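Local coordinates for single-stranded DNA-binding protein 1 (Streptomyces coelicolor, PDB 4DAM) that probably binds single-stranded DNA as a homotetramer, the chain here being the OB-fold domain that makes up most of the longer protein, at residues C19-V24 with G116-R121; A25-F30 with L81-P86; F41-T46 with F65-N70; V87-R92 with A108-V113. The protein carries 1 engineered substitution. All coordinates share one frame; numbering follows the deposited sequence.

Contact 1 (C19-V24 with G116-R121)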
loop_
_atom_site.group_PDB
_atom_site.type_symbol
_atom_site.label_atom_id
_atom_site.label_comp_id
_atom_site.label_asym_id
_atom_site.label_seq_id
_atom_site.Cartn_x
_atom_site.Cartn_y
_atom_site.Cartn_z
ATOM N N CYS A 19 -5.493 -0.278 0.433
ATOM C CA CYS A 19 -6.279 -1.497 0.296
ATOM C C CYS A 19 -6.767 -1.838 1.694
ATOM O O CYS A 19 -5.968 -1.917 2.643
ATOM C CB CYS A 19 -5.435 -2.614 -0.279
ATOM S SG CYS A 19 -6.402 -4.142 -0.262
ATOM N N ALA A 20 -8.083 -1.944 1.833
ATOM C CA ALA A 20 -8.757 -2.092 3.139
ATOM C C ALA A 20 -9.609 -3.357 3.061
ATOM O O ALA A 20 -10.337 -3.567 2.091
ATOM C CB ALA A 20 -9.627 -0.866 3.442
ATOM N N VAL A 21 -9.442 -4.222 4.042
ATOM C CA VAL A 21 -10.186 -5.475 4.121
ATOM C C VAL A 21 -11.050 -5.387 5.356
ATOM O O VAL A 21 -10.544 -5.296 6.477
ATOM C CB VAL A 21 -9.213 -6.651 4.195
ATOM C CG1 VAL A 21 -9.981 -7.978 4.234
ATOM C CG2 VAL A 21 -8.256 -6.601 3.007
ATOM N N GLY A 22 -12.366 -5.369 5.168
ATOM C CA GLY A 22 -13.239 -5.169 6.273
ATOM C C GLY A 22 -14.644 -5.636 5.986
ATOM O O GLY A 22 -14.859 -6.482 5.158
ATOM N N ASN A 23 -15.588 -5.067 6.716
ATOM C CA ASN A 23 -16.977 -5.415 6.567
ATOM C C ASN A 23 -17.833 -4.205 6.257
ATOM O O ASN A 23 -17.615 -3.120 6.788
ATOM C CB ASN A 23 -17.477 -6.135 7.818
ATOM C CG ASN A 23 -16.805 -7.487 7.980
ATOM O OD1 ASN A 23 -17.330 -8.508 7.574
ATOM N ND2 ASN A 23 -15.625 -7.482 8.519
ATOM N N VAL A 24 -18.807 -4.419 5.380
ATOM C CA VAL A 24 -19.826 -3.417 5.102
ATOM C C VAL A 24 -20.594 -3.132 6.401
ATOM O O VAL A 24 -21.169 -4.043 7.014
ATOM C CB VAL A 24 -20.761 -3.843 3.968
ATOM C CG1 VAL A 24 -21.867 -2.777 3.773
ATOM C CG2 VAL A 24 -19.981 -4.127 2.667
ATOM N N GLY A 116 -14.417 -6.198 -3.926
ATOM C CA GLY A 116 -14.838 -7.600 -4.099
ATOM C C GLY A 116 -15.268 -8.206 -2.796
ATOM O O GLY A 116 -14.791 -7.817 -1.735
ATOM N N HIS A 117 -16.209 -9.155 -2.865
ATOM C CA HIS A 117 -16.510 -9.977 -1.714
ATOM C C HIS A 117 -15.284 -10.787 -1.366
ATOM O O HIS A 117 -14.685 -11.402 -2.247
ATOM C CB HIS A 117 -17.672 -10.919 -2.032
ATOM C CG HIS A 117 -18.995 -10.225 -2.141
ATOM N ND1 HIS A 117 -19.742 -9.895 -1.056
ATOM C CD2 HIS A 117 -19.678 -9.752 -3.241
ATOM C CE1 HIS A 117 -20.863 -9.262 -1.482
ATOM N NE2 HIS A 117 -20.821 -9.179 -2.794
ATOM N N ASP A 118 -14.896 -10.796 -0.096
ATOM C CA ASP A 118 -13.651 -11.448 0.327
ATOM C C ASP A 118 -13.860 -12.945 0.495
ATOM O O ASP A 118 -14.590 -13.393 1.386
ATOM C CB ASP A 118 -13.156 -10.843 1.626
ATOM C CG ASP A 118 -11.761 -11.362 2.055
ATOM O OD1 ASP A 118 -11.119 -12.152 1.308
ATOM O OD2 ASP A 118 -11.322 -10.934 3.158
ATOM N N LEU A 119 -13.205 -13.703 -0.362
ATOM C CA LEU A 119 -13.273 -15.172 -0.321
ATOM C C LEU A 119 -12.586 -15.785 0.893
ATOM O O LEU A 119 -12.755 -16.981 1.152
ATOM C CB LEU A 119 -12.686 -15.751 -1.606
ATOM C CG LEU A 119 -13.423 -15.432 -2.917
ATOM C CD1 LEU A 119 -12.579 -15.656 -4.166
ATOM C CD2 LEU A 119 -14.768 -16.166 -2.970
ATOM N N ALA A 120 -11.829 -14.998 1.655
ATOM C CA ALA A 120 -11.195 -15.514 2.870
ATOM C C ALA A 120 -12.189 -15.762 4.003
ATOM O O ALA A 120 -11.904 -16.539 4.909
ATOM C CB ALA A 120 -10.103 -14.572 3.365
ATOM N N ARG A 121 -13.330 -15.068 3.958
ATOM C CA ARG A 121 -14.251 -14.988 5.090
ATOM C C ARG A 121 -15.698 -15.287 4.621
ATOM O O ARG A 121 -16.671 -15.164 5.377
ATOM C CB ARG A 121 -14.127 -13.591 5.737
ATOM C CG ARG A 121 -12.788 -13.326 6.437
ATOM C CD ARG A 121 -12.646 -11.881 6.938
ATOM N NE ARG A 121 -12.593 -10.939 5.813
ATOM C CZ ARG A 121 -13.090 -9.701 5.809
ATOM N NH1 ARG A 121 -13.710 -9.196 6.882
ATOM N NH2 ARG A 121 -12.981 -8.958 4.696
#
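R121, in the type I turn from D118 to R121 that follows the last strand, 114-117, swings its guanidinium back against strand 19-24 of the OB fold. The group meets G22 at its edge: NH2 gives a hydrogen bond of 3.1 Å to G22 O, tilted out of the carbonyl plane, and NH1 adds a weak one of 3.4 Å to G22 O. On another edge, NE and NH2 grip D118 side-on, both ending on the single oxygen OD2, which NE reaches at 2.9 Å in a salt bridge. The bend at chi3 (-66°) folds the arginine round and brings D118 and G22 O to the edges of its plane. An alanine here would remove these donors, and G22 O and the D118 carboxylate would probably lose the link that holds the turn against the strand. V21 meets R121 obliquely, CG1 against NH2, and its side chain crosses that of D118 at about a right angle. Q90 of a second subunit packs on V21, and I115 of that subunit on D118. The other carboxylate oxygen closes an Asx turn, D118 OD1 accepting from A120 N at 3.0 Å, from above the carboxylate plane.

Contact 2 (A25-F30 with L81-P86)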
loop_
_atom_site.group_PDB
_atom_site.type_symbol
_atom_site.label_atom_id
_atom_site.label_comp_id
_atom_site.label_asym_id
_atom_site.label_seq_id
_atom_site.Cartn_x
_atom_site.Cartn_y
_atom_site.Cartn_z
ATOM N N ALA A 25 -20.598 -1.867 6.830
ATOM C CA ALA A 25 -21.105 -1.510 8.162
ATOM C C ALA A 25 -22.454 -0.801 8.122
ATOM O O ALA A 25 -23.148 -0.716 9.138
ATOM C CB ALA A 25 -20.059 -0.672 8.904
ATOM N N THR A 26 -22.820 -0.282 6.964
ATOM C CA THR A 26 -24.121 0.358 6.723
ATOM C C THR A 26 -24.668 -0.099 5.400
ATOM O O THR A 26 -23.892 -0.445 4.493
ATOM C CB THR A 26 -24.031 1.916 6.696
ATOM O OG1 THR A 26 -23.174 2.375 5.615
ATOM C CG2 THR A 26 -23.547 2.450 8.063
ATOM N N THR A 27 -25.996 -0.062 5.258
ATOM C CA THR A 27 -26.604 -0.426 3.989
ATOM C C THR A 27 -26.174 0.591 2.938
ATOM O O THR A 27 -26.277 1.813 3.148
ATOM C CB THR A 27 -28.137 -0.469 4.053
ATOM O OG1 THR A 27 -28.542 -1.416 5.043
ATOM C CG2 THR A 27 -28.710 -0.911 2.691
ATOM N N PRO A 28 -25.612 0.116 1.816
ATOM C CA PRO A 28 -25.208 1.051 0.771
ATOM C C PRO A 28 -26.347 1.902 0.246
ATOM O O PRO A 28 -27.506 1.467 0.186
ATOM C CB PRO A 28 -24.640 0.142 -0.334
ATOM C CG PRO A 28 -24.179 -1.075 0.404
ATOM C CD PRO A 28 -25.196 -1.261 1.491
ATOM N N VAL A 29 -25.991 3.115 -0.135
ATOM C CA VAL A 29 -26.927 4.088 -0.686
ATOM C C VAL A 29 -26.552 4.382 -2.117
ATOM O O VAL A 29 -25.419 4.787 -2.394
ATOM C CB VAL A 29 -26.889 5.378 0.119
ATOM C CG1 VAL A 29 -27.754 6.434 -0.559
ATOM C CG2 VAL A 29 -27.342 5.066 1.535
ATOM N N PHE A 30 -27.503 4.180 -3.020
ATOM C CA PHE A 30 -27.317 4.421 -4.446
ATOM C C PHE A 30 -28.024 5.707 -4.859
ATOM O O PHE A 30 -29.177 5.923 -4.502
ATOM C CB PHE A 30 -27.898 3.256 -5.267
ATOM C CG PHE A 30 -27.796 3.468 -6.747
ATOM C CD1 PHE A 30 -28.845 4.059 -7.452
ATOM C CD2 PHE A 30 -26.642 3.106 -7.440
ATOM C CE1 PHE A 30 -28.740 4.282 -8.821
ATOM C CE2 PHE A 30 -26.538 3.318 -8.809
ATOM C CZ PHE A 30 -27.601 3.911 -9.491
ATOM N N LEU A 81 -23.813 -5.653 -2.505
ATOM C CA LEU A 81 -23.328 -5.443 -1.143
ATOM C C LEU A 81 -24.433 -5.197 -0.117
ATOM O O LEU A 81 -25.348 -4.416 -0.343
ATOM C CB LEU A 81 -22.337 -4.264 -1.098
ATOM C CG LEU A 81 -21.116 -4.338 -2.009
ATOM C CD1 LEU A 81 -20.223 -3.134 -1.794
ATOM C CD2 LEU A 81 -20.329 -5.612 -1.732
ATOM N N ALA A 82 -24.302 -5.850 1.024
ATOM C CA ALA A 82 -25.227 -5.689 2.153
ATOM C C ALA A 82 -24.441 -5.619 3.461
ATOM O O ALA A 82 -23.299 -6.096 3.571
ATOM C CB ALA A 82 -26.246 -6.854 2.196
ATOM N N VAL A 83 -25.083 -5.079 4.487
ATOM C CA VAL A 83 -24.481 -4.997 5.813
ATOM C C VAL A 83 -23.981 -6.357 6.272
ATOM O O VAL A 83 -24.673 -7.387 6.144
ATOM C CB VAL A 83 -25.444 -4.423 6.877
ATOM C CG1 VAL A 83 -24.884 -4.629 8.296
ATOM C CG2 VAL A 83 -25.701 -2.963 6.609
ATOM N N GLY A 84 -22.766 -6.347 6.812
ATOM C CA GLY A 84 -22.116 -7.552 7.285
ATOM C C GLY A 84 -21.185 -8.217 6.293
ATOM O O GLY A 84 -20.331 -9.019 6.702
ATOM N N ASP A 85 -21.297 -7.887 5.003
ATOM C CA ASP A 85 -20.497 -8.556 3.985
ATOM C C ASP A 85 -19.000 -8.258 4.156
ATOM O O ASP A 85 -18.594 -7.082 4.215
ATOM C CB ASP A 85 -20.871 -8.095 2.582
ATOM C CG ASP A 85 -22.171 -8.684 2.076
ATOM O OD1 ASP A 85 -22.728 -9.605 2.719
ATOM O OD2 ASP A 85 -22.616 -8.221 0.998
ATOM N N PRO A 86 -18.170 -9.306 4.183
ATOM C CA PRO A 86 -16.717 -9.085 4.162
ATOM C C PRO A 86 -16.263 -8.711 2.768
ATOM O O PRO A 86 -16.608 -9.381 1.792
ATOM C CB PRO A 86 -16.136 -10.421 4.603
ATOM C CG PRO A 86 -17.183 -11.402 4.291
ATOM C CD PRO A 86 -18.498 -10.715 4.460
#
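P28 and V83 carry most of the apolar packing between these two loops, one leading into strand 29-30 and the other joining helix 71-80 to strand 86-100 of the OB fold. P28 approaches L81 with its ring carbon CG, 4.0 Å from L81 CB and also close to L81 O, the two side chains crossing at about a right angle. In the one conformer of V83 modelled here, of two deposited, the CG2 methyl lies against the backbone of T26 and T27; its approach of 3.2 Å to T27 N is very short for a methyl and is doubtful in detail. Beyond the pair, L81 and P28 both touch F41, and L119 of a second subunit packs on L81.

No hydrogen bond crosses between the segments; each finds polar partners within itself or on other strands. A type II turn runs from A82 to D85, closed by D85 N to A82 O at 3.0 Å, and A82 N returns a bond to D85 OD2 at 2.9 Å, from above the carboxylate plane. G84 has the positive phi (95°) of the turn's third position, and G84 and D85 both make backbone bonds with V24. In 25-30, T26 OG1 is paired with R42 N of strand 36-51.

The chemistry implies a contact held by van der Waals packing, largely apolar and near the surface, while the polar groups of both loops are bonded on other sides.

Contact 3 (F41-T46 with F65-N70)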
loop_
_atom_site.group_PDB
_atom_site.type_symbol
_atom_site.label_atom_id
_atom_site.label_comp_id
_atom_site.label_asym_id
_atom_site.label_seq_id
_atom_site.Cartn_x
_atom_site.Cartn_y
_atom_site.Cartn_z
ATOM N N PHE A 41 -21.017 3.592 1.067
ATOM C CA PHE A 41 -21.272 2.773 2.247
ATOM C C PHE A 41 -20.152 2.944 3.245
ATOM O O PHE A 41 -19.034 3.322 2.897
ATOM C CB PHE A 41 -21.476 1.288 1.905
ATOM C CG PHE A 41 -20.286 0.630 1.292
ATOM C CD1 PHE A 41 -19.388 -0.077 2.077
ATOM C CD2 PHE A 41 -20.086 0.679 -0.073
ATOM C CE1 PHE A 41 -18.276 -0.694 1.498
ATOM C CE2 PHE A 41 -18.986 0.061 -0.662
ATOM C CZ PHE A 41 -18.090 -0.627 0.136
ATOM N N ARG A 42 -20.450 2.615 4.495
ATOM C CA ARG A 42 -19.440 2.633 5.546
ATOM C C ARG A 42 -18.743 1.291 5.613
ATOM O O ARG A 42 -19.377 0.256 5.525
ATOM C CB ARG A 42 -20.096 2.958 6.872
ATOM C CG ARG A 42 -19.177 3.237 8.050
ATOM C CD ARG A 42 -20.067 3.760 9.177
ATOM N NE ARG A 42 -19.372 4.146 10.396
ATOM C CZ ARG A 42 -18.639 5.242 10.554
ATOM N NH1 ARG A 42 -18.432 6.091 9.548
ATOM N NH2 ARG A 42 -18.083 5.461 11.732
ATOM N N LEU A 43 -17.423 1.330 5.748
ATOM C CA LEU A 43 -16.585 0.140 5.845
ATOM C C LEU A 43 -15.886 0.134 7.198
ATOM O O LEU A 43 -15.257 1.125 7.590
ATOM C CB LEU A 43 -15.524 0.144 4.745
ATOM C CG LEU A 43 -14.545 -1.041 4.698
ATOM C CD1 LEU A 43 -15.248 -2.312 4.223
ATOM C CD2 LEU A 43 -13.337 -0.715 3.810
ATOM N N ALA A 44 -15.990 -0.983 7.903
ATOM C CA ALA A 44 -15.310 -1.188 9.193
ATOM C C ALA A 44 -14.144 -2.139 9.022
ATOM O O ALA A 44 -14.332 -3.289 8.622
ATOM C CB ALA A 44 -16.273 -1.753 10.231
ATOM N N VAL A 45 -12.943 -1.661 9.362
ATOM C CA VAL A 45 -11.731 -2.444 9.221
ATOM C C VAL A 45 -11.097 -2.622 10.604
ATOM O O VAL A 45 -10.585 -1.663 11.192
ATOM C CB VAL A 45 -10.744 -1.743 8.251
ATOM C CG1 VAL A 45 -9.443 -2.529 8.108
ATOM C CG2 VAL A 45 -11.400 -1.453 6.905
ATOM N N THR A 46 -11.164 -3.839 11.132
ATOM C CA THR A 46 -10.713 -4.102 12.500
ATOM C C THR A 46 -9.379 -4.838 12.495
ATOM O O THR A 46 -9.269 -5.936 11.943
ATOM C CB THR A 46 -11.774 -4.896 13.292
ATOM O OG1 THR A 46 -12.986 -4.148 13.312
ATOM C CG2 THR A 46 -11.325 -5.114 14.739
ATOM N N PHE A 65 -14.237 3.863 7.367
ATOM C CA PHE A 65 -14.123 4.625 6.136
ATOM C C PHE A 65 -15.473 4.760 5.473
ATOM O O PHE A 65 -16.317 3.867 5.556
ATOM C CB PHE A 65 -13.211 3.931 5.134
ATOM C CG PHE A 65 -11.827 3.657 5.624
ATOM C CD1 PHE A 65 -11.508 2.451 6.225
ATOM C CD2 PHE A 65 -10.831 4.605 5.454
ATOM C CE1 PHE A 65 -10.232 2.191 6.664
ATOM C CE2 PHE A 65 -9.555 4.355 5.898
ATOM C CZ PHE A 65 -9.250 3.146 6.514
ATOM N N THR A 66 -15.676 5.890 4.806
ATOM C CA THR A 66 -16.786 6.010 3.866
ATOM C C THR A 66 -16.248 5.681 2.487
ATOM O O THR A 66 -15.313 6.330 2.000
ATOM C CB THR A 66 -17.384 7.410 3.852
ATOM O OG1 THR A 66 -17.839 7.723 5.178
ATOM C CG2 THR A 66 -18.550 7.482 2.894
ATOM N N VAL A 67 -16.796 4.645 1.890
ATOM C CA VAL A 67 -16.382 4.187 0.581
ATOM C C VAL A 67 -17.340 4.699 -0.481
ATOM O O VAL A 67 -18.561 4.555 -0.374
ATOM C CB VAL A 67 -16.315 2.640 0.492
ATOM C CG1 VAL A 67 -15.904 2.192 -0.904
ATOM C CG2 VAL A 67 -15.398 2.049 1.566
ATOM N N TRP A 68 -16.752 5.295 -1.523
ATOM C CA TRP A 68 -17.485 5.851 -2.642
ATOM C C TRP A 68 -17.131 5.110 -3.905
ATOM O O TRP A 68 -15.970 4.855 -4.175
ATOM C CB TRP A 68 -17.112 7.308 -2.842
ATOM C CG TRP A 68 -17.437 8.194 -1.687
ATOM C CD1 TRP A 68 -16.660 8.473 -0.567
ATOM C CD2 TRP A 68 -18.672 8.943 -1.495
ATOM N NE1 TRP A 68 -17.307 9.340 0.270
ATOM C CE2 TRP A 68 -18.532 9.654 -0.238
ATOM C CE3 TRP A 68 -19.832 9.099 -2.234
ATOM C CZ2 TRP A 68 -19.521 10.502 0.239
ATOM C CZ3 TRP A 68 -20.836 9.948 -1.729
ATOM C CH2 TRP A 68 -20.681 10.610 -0.516
ATOM N N ALA A 69 -18.137 4.781 -4.696
ATOM C CA ALA A 69 -17.942 4.169 -5.989
ATOM C C ALA A 69 -18.780 4.881 -7.043
ATOM O O ALA A 69 -19.825 5.462 -6.739
ATOM C CB ALA A 69 -18.284 2.674 -5.930
ATOM N N ASN A 70 -18.315 4.823 -8.284
ATOM C CA ASN A 70 -19.005 5.411 -9.394
ATOM C C ASN A 70 -19.074 4.489 -10.615
ATOM O O ASN A 70 -18.458 3.426 -10.629
ATOM C CB ASN A 70 -18.273 6.705 -9.762
ATOM C CG ASN A 70 -18.534 7.815 -8.816
ATOM O OD1 ASN A 70 -19.601 8.348 -8.799
ATOM N ND2 ASN A 70 -17.544 8.182 -8.042
#
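The F41 ring carries V67 on one face: V67 CB lies 3.9 Å from the ring centroid, 18° off the normal, in a CH-pi contact displaced toward the rim. The two side chains run alongside each other and point the same way, and V67 CG1 comes to 3.7 Å from F41 CZ. F41 takes the crowded position, CG between its backbone N and carbonyl carbon (chi1 63°), which swings the ring over the neighbouring strand. The F65 ring is met at its edge instead, where V45 CG2 stands 3.8 Å from F65 CE1. Between the aromatics, L43 CB packs on V67 CG2 at 3.7 Å, so a continuous apolar layer runs from F41 to F65. An alanine in place of F41 would remove the ring and is likely to leave V67 without its aromatic cover and open a gap beside L81 and P28.

The backbone beneath is an antiparallel ladder. F41 with V67 and L43 with F65 are hydrogen-bonded pairs with two bonds each, including V67 N to F41 O at 2.8 Å, while R42 and T66 face each other as a non-hydrogen-bonded pair, their side chains on the other side of the sheet.

These strands form a hairpin of the OB-fold barrel, and the layer of F41, L43, F65 and V67 looks inward. Strand 17-33 adds A20 and I18 to it, strand 86-100 adds V89 and L93, and strand 103-112, parallel to 56-70, brings A108 and I110 against F65.

Contact 4 (V87-R92 with A108-V113)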
loop_
_atom_site.group_PDB
_atom_site.type_symbol
_atom_site.label_atom_id
_atom_site.label_comp_id
_atom_site.label_asym_id
_atom_site.label_seq_id
_atom_site.Cartn_x
_atom_site.Cartn_y
_atom_site.Cartn_z
ATOM N N VAL A 87 -15.525 -7.596 2.667
ATOM C CA VAL A 87 -15.113 -7.091 1.375
ATOM C C VAL A 87 -13.649 -6.651 1.399
ATOM O O VAL A 87 -13.095 -6.366 2.462
ATOM C CB VAL A 87 -15.984 -5.896 0.905
ATOM C CG1 VAL A 87 -17.423 -6.347 0.670
ATOM C CG2 VAL A 87 -15.939 -4.752 1.900
ATOM N N VAL A 88 -13.054 -6.658 0.214
ATOM C CA VAL A 88 -11.759 -6.048 -0.021
ATOM C C VAL A 88 -11.985 -4.830 -0.913
ATOM O O VAL A 88 -12.662 -4.925 -1.944
ATOM C CB VAL A 88 -10.736 -7.035 -0.606
ATOM C CG1 VAL A 88 -11.258 -7.860 -1.762
ATOM C CG2 VAL A 88 -9.451 -6.295 -0.998
ATOM N N VAL A 89 -11.433 -3.699 -0.497
ATOM C CA VAL A 89 -11.606 -2.428 -1.198
ATOM C C VAL A 89 -10.223 -1.865 -1.512
ATOM O O VAL A 89 -9.390 -1.755 -0.617
ATOM C CB VAL A 89 -12.417 -1.423 -0.334
ATOM C CG1 VAL A 89 -12.498 -0.028 -1.011
ATOM C CG2 VAL A 89 -13.817 -1.999 0.012
ATOM N N GLN A 90 -10.000 -1.506 -2.772
ATOM C CA GLN A 90 -8.800 -0.765 -3.172
ATOM C C GLN A 90 -9.231 0.579 -3.709
ATOM O O GLN A 90 -10.150 0.668 -4.516
ATOM C CB GLN A 90 -8.032 -1.501 -4.247
ATOM C CG GLN A 90 -6.649 -0.920 -4.468
ATOM C CD GLN A 90 -6.124 -1.137 -5.885
ATOM O OE1 GLN A 90 -4.908 -1.231 -6.079
ATOM N NE2 GLN A 90 -7.024 -1.236 -6.873
ATOM N N GLY A 91 -8.567 1.645 -3.284
ATOM C CA GLY A 91 -8.889 2.937 -3.849
ATOM C C GLY A 91 -8.057 4.046 -3.268
ATOM O O GLY A 91 -7.083 3.798 -2.571
ATOM N N ARG A 92 -8.443 5.275 -3.579
ATOM C CA ARG A 92 -7.675 6.440 -3.162
ATOM C C ARG A 92 -8.193 6.980 -1.843
ATOM O O ARG A 92 -9.400 7.220 -1.686
ATOM C CB ARG A 92 -7.778 7.522 -4.237
ATOM C CG ARG A 92 -7.107 7.096 -5.520
ATOM C CD ARG A 92 -7.065 8.124 -6.604
ATOM N NE ARG A 92 -8.101 7.908 -7.605
ATOM C CZ ARG A 92 -8.028 7.015 -8.601
ATOM N NH1 ARG A 92 -6.964 6.228 -8.772
ATOM N NH2 ARG A 92 -9.038 6.918 -9.440
ATOM N N ALA A 108 -12.225 9.658 7.180
ATOM C CA ALA A 108 -11.518 9.074 6.046
ATOM C C ALA A 108 -12.480 8.494 4.993
ATOM O O ALA A 108 -13.368 7.676 5.299
ATOM C CB ALA A 108 -10.574 8.020 6.576
ATOM N N ASP A 109 -12.295 8.918 3.752
ATOM C CA ASP A 109 -13.048 8.438 2.575
ATOM C C ASP A 109 -12.108 7.563 1.733
ATOM O O ASP A 109 -10.894 7.811 1.676
ATOM C CB ASP A 109 -13.495 9.570 1.663
ATOM C CG ASP A 109 -14.662 10.391 2.188
ATOM O OD1 ASP A 109 -15.271 10.082 3.203
ATOM O OD2 ASP A 109 -15.003 11.397 1.546
ATOM N N ILE A 110 -12.669 6.561 1.071
ATOM C CA ILE A 110 -11.953 5.815 0.041
ATOM C C ILE A 110 -12.738 5.954 -1.257
ATOM O O ILE A 110 -13.912 5.601 -1.327
ATOM C CB ILE A 110 -11.784 4.310 0.367
ATOM C CG1 ILE A 110 -11.029 4.113 1.663
ATOM C CG2 ILE A 110 -11.077 3.586 -0.806
ATOM C CD1 ILE A 110 -10.952 2.678 2.152
ATOM N N ASP A 111 -12.109 6.531 -2.263
ATOM C CA ASP A 111 -12.666 6.587 -3.599
ATOM C C ASP A 111 -12.273 5.290 -4.304
ATOM O O ASP A 111 -11.126 5.117 -4.735
ATOM C CB ASP A 111 -12.162 7.832 -4.337
ATOM C CG ASP A 111 -12.750 9.139 -3.776
ATOM O OD1 ASP A 111 -13.740 9.114 -3.006
ATOM O OD2 ASP A 111 -12.220 10.222 -4.107
ATOM N N ALA A 112 -13.214 4.356 -4.358
ATOM C CA ALA A 112 -12.898 2.973 -4.727
ATOM C C ALA A 112 -12.629 2.785 -6.184
ATOM O O ALA A 112 -13.337 3.340 -7.032
ATOM C CB ALA A 112 -14.017 2.013 -4.315
ATOM N N VAL A 113 -11.599 1.991 -6.463
ATOM C CA VAL A 113 -11.269 1.534 -7.793
ATOM C C VAL A 113 -11.707 0.074 -8.015
ATOM O O VAL A 113 -12.092 -0.313 -9.121
ATOM C CB VAL A 113 -9.731 1.670 -8.006
ATOM C CG1 VAL A 113 -9.323 1.049 -9.312
ATOM C CG2 VAL A 113 -9.333 3.142 -7.946
#
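Strand 87-92 and strand 108-112, the two arms of a hairpin in the OB-fold barrel, cross steeply, their directions 101° apart; within these segments they pair at the R92 end of the first. R92 and D111 form an antiparallel hydrogen-bonded pair, R92 N to D111 O and D111 N to R92 O both at 2.9 Å, and G91 with A112 follows as a non-hydrogen-bonded pair. One step on, V113 N gives a bond of 2.8 Å to Q90 O, in the carbonyl plane, just where the chain turns a corner toward strand 114-117. The strands draw very close at G91, whose CA lies 4.1 Å from A112 CA and 3.2 Å from D111 O. A side chain at this position would run into D111 O, A112 CA and I110 CG2, and the fully extended backbone of G91 is consistent with the close crossing.

On the inner side, V89 CG1 reaches across to I110 CG2 at 3.9 Å and also meets A112 CB. I110 holds CG2 anti to its backbone N, which leaves this methyl beside both V89 and G91 CA. L43 on V89, and I18, A20 and F65 on I110, continue this apolar packing.

On the outer side V113 is flanked by two long polar side chains. Q90 lies alongside it, pointing the same way, and V21 of a second subunit packs on Q90. R92 bends at chi3 (-100°) and brings its guanidinium across, one face over V113 CG2, which R92 NH1 approaches at 4.0 Å.

Overall arrangement
From the N terminus, strand 17-33 enters contact 1 with residues 19-24 and contact 2 with 25-30, directly afterwards. Contact 3 closes first, as the hairpin of strands 36-51 and 56-70. Helix 71-80 follows, and the loop behind it closes contact 2 round contact 3. Strand 86-100 then opens contact 4, which closes on 108-113, in series with contacts 2 and 3. Contact 1 closes last, at 116-121, with the other three nested inside its loop; none of the loops cross. Backbone bonds join the pieces: A20 N to V89 O links contacts 1 and 4, N23 N to A44 O contacts 1 and 3, and T66 O to I110 N contacts 3 and 4, tying both hairpins and the first strand into one barrel.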